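Local structure of endonuclease V isoform X2 (Ciona intestinalis, 6OZI) at residues F164-I177 with A187-F201. The protein probably cleaves inosine-containing RNA on the 3' side of the inosine, in a metal-dependent reaction, as an endonuclease V with an RNase H-like fold. The protein carries 1 engineered substitution. Numbering follows the deposited sequence.
Sequences FKRLRKTGGNELDI and AKAVLYAPKVEKPIF. With nucleotides of chain D.
P199 CB sits over one face of the F164 ring in a CH-pi contact, 4.1 Å from the ring centroid, while L191 CB meets the ring edge at CZ. F164 reaches the hairpin because its CG lies opposite the backbone N (chi1 -174°), which brings CD1 against A189 CB. Without the ring, as with an alanine here, P199, L191 and A189 would probably be left facing a gap and the helix held less firmly to the sheet. The guanidinium of R168 carries L191 CD1 on one face, 3.7 Å from NE; NH1 donates a hydrogen bond to G172 O, and NH2 reaches V196 O through a water. V190 CB covers one face of the Y192 ring, and N173 ND2 approaches that ring's edge while donating weakly to L191 O. In the hairpin, L175 and A189 exchange two backbone hydrogen bonds, and I177 N donates to A187 O (2.9 Å) almost straight at 173°. D176 OD1 and K188 NZ form a salt bridge. Backbone N atoms of E197 and K198 both grip OP1 of DG13 of chain D. Strand 174-179 is outermost in the RNase H-like sheet here, then 184-190 and 200-206, with helix 157-169 on the L175 and I177 face and helix 210-219 against K188 and Y192.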
loop_
_atom_site.group_PDB
_atom_site.type_symbol
_atom_site.label_atom_id
_atom_site.label_comp_id
_atom_site.label_asym_id
_atom_site.label_seq_id
_atom_site.Cartn_x
_atom_site.Cartn_y
_atom_site.Cartn_z
ATOM N N PHE A 164 18.901 -8.271 -19.709
ATOM C CA PHE A 164 17.493 -8.108 -20.052
ATOM C C PHE A 164 17.206 -6.723 -20.620
ATOM O O PHE A 164 16.370 -6.586 -21.517
ATOM C CB PHE A 164 16.599 -8.359 -18.838
ATOM C CG PHE A 164 15.136 -8.348 -19.176
ATOM C CD1 PHE A 164 14.512 -9.486 -19.656
ATOM C CD2 PHE A 164 14.397 -7.179 -19.059
ATOM C CE1 PHE A 164 13.168 -9.472 -19.991
ATOM C CE2 PHE A 164 13.053 -7.153 -19.389
ATOM C CZ PHE A 164 12.435 -8.301 -19.857
ATOM N N LYS A 165 17.863 -5.681 -20.101
ATOM C CA LYS A 165 17.654 -4.348 -20.666
ATOM C C LYS A 165 18.212 -4.257 -22.081
ATOM O O LYS A 165 17.577 -3.667 -22.973
ATOM C CB LYS A 165 18.284 -3.282 -19.767
ATOM C CG LYS A 165 17.556 -3.092 -18.448
ATOM C CD LYS A 165 18.272 -2.087 -17.564
ATOM C CE LYS A 165 17.536 -1.915 -16.250
ATOM N NZ LYS A 165 18.330 -1.142 -15.262
ATOM N N ARG A 166 19.394 -4.842 -22.309
ATOM C CA ARG A 166 19.924 -4.928 -23.668
ATOM C C ARG A 166 18.957 -5.674 -24.575
ATOM O O ARG A 166 18.784 -5.310 -25.743
ATOM C CB ARG A 166 21.292 -5.613 -23.666
ATOM C CG ARG A 166 22.394 -4.813 -22.976
ATOM C CD ARG A 166 23.794 -5.331 -23.312
ATOM N NE ARG A 166 23.972 -6.732 -22.917
ATOM C CZ ARG A 166 24.313 -7.135 -21.694
ATOM N NH1 ARG A 166 24.510 -6.250 -20.725
ATOM N NH2 ARG A 166 24.452 -8.428 -21.438
ATOM N N LEU A 167 18.297 -6.708 -24.046
ATOM C CA LEU A 167 17.281 -7.406 -24.824
ATOM C C LEU A 167 16.113 -6.489 -25.148
ATOM O O LEU A 167 15.632 -6.462 -26.287
ATOM C CB LEU A 167 16.780 -8.636 -24.065
ATOM C CG LEU A 167 15.597 -9.369 -24.709
ATOM C CD1 LEU A 167 15.998 -10.061 -26.023
ATOM C CD2 LEU A 167 14.985 -10.330 -23.735
ATOM N N ARG A 168 15.644 -5.724 -24.158
ATOM C CA ARG A 168 14.515 -4.831 -24.385
ATOM C C ARG A 168 14.814 -3.844 -25.500
ATOM O O ARG A 168 13.932 -3.529 -26.303
ATOM C CB ARG A 168 14.157 -4.084 -23.098
ATOM C CG ARG A 168 13.379 -4.918 -22.095
ATOM C CD ARG A 168 12.038 -5.404 -22.647
ATOM N NE ARG A 168 10.997 -4.379 -22.593
ATOM C CZ ARG A 168 9.788 -4.510 -23.132
ATOM N NH1 ARG A 168 9.464 -5.622 -23.782
ATOM N NH2 ARG A 168 8.900 -3.527 -23.018
ATOM N N LYS A 169 16.061 -3.360 -25.582
ATOM C CA LYS A 169 16.394 -2.413 -26.642
ATOM C C LYS A 169 16.111 -2.970 -28.034
ATOM O O LYS A 169 15.929 -2.185 -28.973
ATOM C CB LYS A 169 17.863 -1.993 -26.555
ATOM C CG LYS A 169 18.307 -1.511 -25.183
ATOM C CD LYS A 169 18.264 -0.015 -25.062
ATOM C CE LYS A 169 19.089 0.450 -23.872
ATOM N NZ LYS A 169 19.214 1.938 -23.831
ATOM N N THR A 170 16.073 -4.295 -28.191
ATOM C CA THR A 170 15.795 -4.937 -29.473
ATOM C C THR A 170 14.333 -5.328 -29.637
ATOM O O THR A 170 13.964 -5.870 -30.683
ATOM C CB THR A 170 16.664 -6.188 -29.649
ATOM O OG1 THR A 170 16.151 -7.245 -28.830
ATOM C CG2 THR A 170 18.092 -5.900 -29.232
ATOM N N GLY A 171 13.500 -5.095 -28.630
ATOM C CA GLY A 171 12.094 -5.420 -28.715
ATOM C C GLY A 171 11.701 -6.745 -28.099
ATOM O O GLY A 171 10.523 -7.110 -28.168
ATOM N N GLY A 172 12.639 -7.482 -27.514
ATOM C CA GLY A 172 12.304 -8.748 -26.906
ATOM C C GLY A 172 11.575 -8.568 -25.596
ATOM O O GLY A 172 11.550 -7.487 -25.008
ATOM N N ASN A 173 10.962 -9.658 -25.131
ATOM C CA ASN A 173 10.270 -9.638 -23.852
ATOM C C ASN A 173 10.520 -10.884 -23.013
ATOM O O ASN A 173 9.942 -10.997 -21.927
ATOM C CB ASN A 173 8.748 -9.445 -24.053
ATOM C CG ASN A 173 8.076 -10.643 -24.714
ATOM O OD1 ASN A 173 8.642 -11.282 -25.598
ATOM N ND2 ASN A 173 6.854 -10.938 -24.294
ATOM N N GLU A 174 11.374 -11.804 -23.465
ATOM C CA GLU A 174 11.691 -13.037 -22.750
ATOM C C GLU A 174 13.188 -13.289 -22.832
ATOM O O GLU A 174 13.776 -13.182 -23.912
ATOM C CB GLU A 174 10.931 -14.229 -23.342
ATOM C CG GLU A 174 9.437 -14.189 -23.093
ATOM C CD GLU A 174 8.698 -15.309 -23.790
ATOM O OE1 GLU A 174 9.091 -15.674 -24.914
ATOM O OE2 GLU A 174 7.723 -15.830 -23.216
ATOM N N LEU A 175 13.804 -13.618 -21.700
ATOM C CA LEU A 175 15.243 -13.841 -21.620
ATOM C C LEU A 175 15.506 -15.109 -20.821
ATOM O O LEU A 175 15.073 -15.215 -19.671
ATOM C CB LEU A 175 15.939 -12.654 -20.953
ATOM C CG LEU A 175 17.435 -12.843 -20.718
ATOM C CD1 LEU A 175 18.165 -12.750 -22.048
ATOM C CD2 LEU A 175 17.995 -11.848 -19.714
ATOM N N ASP A 176 16.238 -16.051 -21.404
ATOM C CA ASP A 176 16.594 -17.254 -20.668
ATOM C C ASP A 176 17.621 -16.915 -19.600
ATOM O O ASP A 176 18.605 -16.221 -19.867
ATOM C CB ASP A 176 17.152 -18.334 -21.598
ATOM C CG ASP A 176 16.118 -18.875 -22.559
ATOM O OD1 ASP A 176 15.130 -19.472 -22.084
ATOM O OD2 ASP A 176 16.319 -18.757 -23.785
ATOM N N ILE A 177 17.394 -17.409 -18.388
ATOM C CA ILE A 177 18.355 -17.304 -17.297
ATOM C C ILE A 177 19.099 -18.629 -17.224
ATOM O O ILE A 177 18.474 -19.696 -17.181
ATOM C CB ILE A 177 17.653 -16.965 -15.972
ATOM C CG1 ILE A 177 17.114 -15.534 -16.027
ATOM C CG2 ILE A 177 18.590 -17.150 -14.795
ATOM C CD1 ILE A 177 16.138 -15.187 -14.913
ATOM N N ALA A 187 15.385 -20.644 -15.776
ATOM C CA ALA A 187 14.158 -19.868 -15.703
ATOM C C ALA A 187 14.082 -18.956 -16.916
ATOM O O ALA A 187 14.985 -18.916 -17.756
ATOM C CB ALA A 187 14.094 -19.053 -14.409
ATOM N N LYS A 188 13.001 -18.188 -16.975
ATOM C CA LYS A 188 12.751 -17.248 -18.056
ATOM C C LYS A 188 12.328 -15.931 -17.419
ATOM O O LYS A 188 11.369 -15.897 -16.642
ATOM C CB LYS A 188 11.677 -17.795 -19.001
ATOM C CG LYS A 188 11.901 -17.493 -20.459
ATOM C CD LYS A 188 11.178 -18.528 -21.302
ATOM C CE LYS A 188 11.587 -18.459 -22.769
ATOM N NZ LYS A 188 12.871 -19.153 -23.016
ATOM N N ALA A 189 13.085 -14.873 -17.686
ATOM C CA ALA A 189 12.691 -13.518 -17.317
ATOM C C ALA A 189 11.702 -13.003 -18.355
ATOM O O ALA A 189 12.029 -12.938 -19.542
ATOM C CB ALA A 189 13.913 -12.608 -17.242
ATOM N N VAL A 190 10.487 -12.673 -17.925
ATOM C CA VAL A 190 9.420 -12.352 -18.861
ATOM C C VAL A 190 8.788 -11.018 -18.503
ATOM O O VAL A 190 8.836 -10.556 -17.355
ATOM C CB VAL A 190 8.335 -13.450 -18.918
ATOM C CG1 VAL A 190 8.951 -14.791 -19.308
ATOM C CG2 VAL A 190 7.577 -13.539 -17.596
ATOM N N LEU A 191 8.191 -10.402 -19.519
ATOM C CA LEU A 191 7.493 -9.127 -19.391
ATOM C C LEU A 191 6.284 -9.203 -20.318
ATOM O O LEU A 191 6.401 -8.960 -21.522
ATOM C CB LEU A 191 8.425 -7.979 -19.751
ATOM C CG LEU A 191 8.088 -6.560 -19.311
ATOM C CD1 LEU A 191 9.308 -5.688 -19.556
ATOM C CD2 LEU A 191 6.880 -6.011 -20.070
ATOM N N TYR A 192 5.117 -9.506 -19.753
ATOM C CA TYR A 192 3.912 -9.693 -20.549
ATOM C C TYR A 192 2.896 -8.581 -20.382
ATOM O O TYR A 192 2.189 -8.262 -21.339
ATOM C CB TYR A 192 3.240 -11.026 -20.188
ATOM C CG TYR A 192 4.075 -12.242 -20.520
ATOM C CD1 TYR A 192 4.814 -12.299 -21.692
ATOM C CD2 TYR A 192 4.135 -13.327 -19.652
ATOM C CE1 TYR A 192 5.576 -13.411 -22.001
ATOM C CE2 TYR A 192 4.898 -14.445 -19.951
ATOM C CZ TYR A 192 5.617 -14.480 -21.124
ATOM O OH TYR A 192 6.378 -15.586 -21.425
ATOM N N ALA A 193 2.851 -7.947 -19.220
ATOM C CA ALA A 193 1.850 -6.929 -18.963
ATOM C C ALA A 193 2.234 -5.611 -19.627
ATOM O O ALA A 193 3.416 -5.288 -19.747
ATOM C CB ALA A 193 1.696 -6.713 -17.463
ATOM N N PRO A 194 1.253 -4.831 -20.063
ATOM C CA PRO A 194 1.561 -3.502 -20.594
ATOM C C PRO A 194 1.977 -2.563 -19.473
ATOM O O PRO A 194 1.742 -2.820 -18.288
ATOM C CB PRO A 194 0.242 -3.056 -21.240
ATOM C CG PRO A 194 -0.810 -3.785 -20.469
ATOM C CD PRO A 194 -0.192 -5.126 -20.095
ATOM N N LYS A 195 2.653 -1.481 -19.866
ATOM C CA LYS A 195 3.068 -0.416 -18.947
ATOM C C LYS A 195 3.968 -0.948 -17.830
ATOM O O LYS A 195 4.017 -0.382 -16.733
ATOM C CB LYS A 195 1.837 0.289 -18.359
ATOM C CG LYS A 195 0.868 0.777 -19.423
ATOM C CD LYS A 195 -0.364 1.458 -18.849
ATOM C CE LYS A 195 -1.279 1.916 -19.987
ATOM N NZ LYS A 195 -2.321 2.910 -19.570
ATOM N N VAL A 196 4.675 -2.046 -18.094
ATOM C CA VAL A 196 5.571 -2.679 -17.135
ATOM C C VAL A 196 6.962 -2.777 -17.747
ATOM O O VAL A 196 7.107 -3.163 -18.912
ATOM C CB VAL A 196 5.046 -4.076 -16.737
ATOM C CG1 VAL A 196 6.118 -4.884 -16.012
ATOM C CG2 VAL A 196 3.803 -3.945 -15.880
ATOM N N GLU A 197 7.988 -2.439 -16.960
ATOM C CA GLU A 197 9.368 -2.652 -17.379
ATOM C C GLU A 197 10.119 -3.659 -16.525
ATOM O O GLU A 197 11.180 -4.131 -16.954
ATOM C CB GLU A 197 10.155 -1.332 -17.368
ATOM C CG GLU A 197 9.716 -0.325 -18.413
ATOM C CD GLU A 197 10.565 0.927 -18.395
ATOM O OE1 GLU A 197 11.792 0.818 -18.180
ATOM O OE2 GLU A 197 10.009 2.028 -18.587
ATOM N N LYS A 198 9.613 -3.994 -15.338
ATOM C CA LYS A 198 10.303 -4.902 -14.437
ATOM C C LYS A 198 9.903 -6.340 -14.743
ATOM O O LYS A 198 8.722 -6.687 -14.609
ATOM C CB LYS A 198 9.982 -4.551 -12.994
ATOM C CG LYS A 198 10.956 -5.089 -11.971
ATOM C CD LYS A 198 10.703 -4.457 -10.600
ATOM C CE LYS A 198 11.512 -5.142 -9.500
ATOM N NZ LYS A 198 12.975 -4.856 -9.610
ATOM N N PRO A 199 10.832 -7.206 -15.132
ATOM C CA PRO A 199 10.454 -8.583 -15.460
ATOM C C PRO A 199 10.072 -9.370 -14.217
ATOM O O PRO A 199 10.406 -9.005 -13.085
ATOM C CB PRO A 199 11.721 -9.149 -16.105
ATOM C CG PRO A 199 12.833 -8.338 -15.499
ATOM C CD PRO A 199 12.273 -6.959 -15.310
ATOM N N ILE A 200 9.330 -10.454 -14.442
ATOM C CA ILE A 200 9.136 -11.485 -13.431
ATOM C C ILE A 200 9.828 -12.743 -13.936
ATOM O O ILE A 200 10.162 -12.863 -15.116
ATOM C CB ILE A 200 7.650 -11.762 -13.106
ATOM C CG1 ILE A 200 6.921 -12.314 -14.333
ATOM C CG2 ILE A 200 6.967 -10.506 -12.558
ATOM C CD1 ILE A 200 5.449 -12.558 -14.111
ATOM N N PHE A 201 10.050 -13.690 -13.032
ATOM C CA PHE A 201 10.926 -14.822 -13.316
ATOM C C PHE A 201 10.145 -16.120 -13.175
ATOM O O PHE A 201 9.751 -16.504 -12.070
ATOM C CB PHE A 201 12.146 -14.770 -12.407
ATOM C CG PHE A 201 12.798 -13.424 -12.399
ATOM C CD1 PHE A 201 13.637 -13.043 -13.436
ATOM C CD2 PHE A 201 12.522 -12.510 -11.388
ATOM C CE1 PHE A 201 14.222 -11.797 -13.442
ATOM C CE2 PHE A 201 13.098 -11.250 -11.398
ATOM C CZ PHE A 201 13.946 -10.891 -12.427
ATOM P P DG D 13 7.152 -1.743 -13.075
ATOM O OP1 DG D 13 8.039 -1.796 -14.254
ATOM O OP2 DG D 13 6.702 -2.980 -12.406
ATOM O "O5'" DG D 13 7.883 -0.874 -11.969
ATOM C "C5'" DG D 13 8.519 0.333 -12.321
ATOM C "C4'" DG D 13 9.125 0.959 -11.090
ATOM O "O4'" DG D 13 8.096 1.143 -10.094
ATOM C "C3'" DG D 13 10.190 0.092 -10.420
ATOM O "O3'" DG D 13 11.459 0.661 -10.604
ATOM C "C2'" DG D 13 9.804 0.068 -8.937
ATOM C "C1'" DG D 13 8.718 1.125 -8.845
ATOM N N9 DG D 13 7.745 0.825 -7.810
ATOM C C8 DG D 13 6.786 -0.160 -7.810
ATOM N N7 DG D 13 6.084 -0.198 -6.706
ATOM C C5 DG D 13 6.623 0.824 -5.932
ATOM C C6 DG D 13 6.287 1.266 -4.631
ATOM O O6 DG D 13 5.403 0.833 -3.874
ATOM N N1 DG D 13 7.092 2.329 -4.226
ATOM C C2 DG D 13 8.097 2.886 -4.980
ATOM N N2 DG D 13 8.770 3.901 -4.427
ATOM N N3 DG D 13 8.424 2.477 -6.191
ATOM C C4 DG D 13 7.650 1.449 -6.600
ATOM P P DA D 12 1.274 -3.384 -12.546
ATOM O OP1 DA D 12 1.345 -3.969 -13.904
ATOM O OP2 DA D 12 1.422 -4.241 -11.344
ATOM O "O5'" DA D 12 2.338 -2.198 -12.427
ATOM C "C5'" DA D 12 2.598 -1.368 -13.548
ATOM C "C4'" DA D 12 3.539 -0.249 -13.170
ATOM O "O4'" DA D 12 2.874 0.617 -12.229
ATOM C "C3'" DA D 12 4.817 -0.693 -12.479
ATOM O "O3'" DA D 12 5.840 -0.893 -13.446
ATOM C "C2'" DA D 12 5.139 0.493 -11.574
ATOM C "C1'" DA D 12 3.758 1.003 -11.199
ATOM N N9 DA D 12 3.271 0.466 -9.934
ATOM C C8 DA D 12 2.651 -0.733 -9.722
ATOM N N7 DA D 12 2.326 -0.947 -8.467
ATOM C C5 DA D 12 2.774 0.185 -7.815
ATOM C C6 DA D 12 2.740 0.578 -6.468
ATOM N N6 DA D 12 2.201 -0.160 -5.496
ATOM N N1 DA D 12 3.277 1.769 -6.159
ATOM C C2 DA D 12 3.811 2.510 -7.141
ATOM N N3 DA D 12 3.907 2.249 -8.433
ATOM C C4 DA D 12 3.362 1.062 -8.709
ATOM P P DC D 14 12.756 -0.097 -10.040
ATOM O OP1 DC D 14 13.894 0.422 -10.832
ATOM O OP2 DC D 14 12.476 -1.552 -9.920
ATOM O "O5'" DC D 14 12.891 0.421 -8.548
ATOM C "C5'" DC D 14 13.437 1.687 -8.296
ATOM C "C4'" DC D 14 13.431 1.944 -6.812
ATOM O "O4'" DC D 14 12.098 1.742 -6.323
ATOM C "C3'" DC D 14 14.292 0.977 -6.013
ATOM O "O3'" DC D 14 15.572 1.544 -5.787
ATOM C "C2'" DC D 14 13.529 0.792 -4.698
ATOM C "C1'" DC D 14 12.169 1.437 -4.959
ATOM N N1 DC D 14 11.036 0.561 -4.591
ATOM C C2 DC D 14 10.507 0.678 -3.316
ATOM O O2 DC D 14 11.004 1.514 -2.558
ATOM N N3 DC D 14 9.471 -0.115 -2.952
ATOM C C4 DC D 14 8.986 -1.013 -3.820
ATOM N N4 DC D 14 7.964 -1.778 -3.417
ATOM C C5 DC D 14 9.522 -1.151 -5.139
ATOM C C6 DC D 14 10.543 -0.352 -5.476
HETATM O O HOH W 1 8.992 -1.716 -21.161
#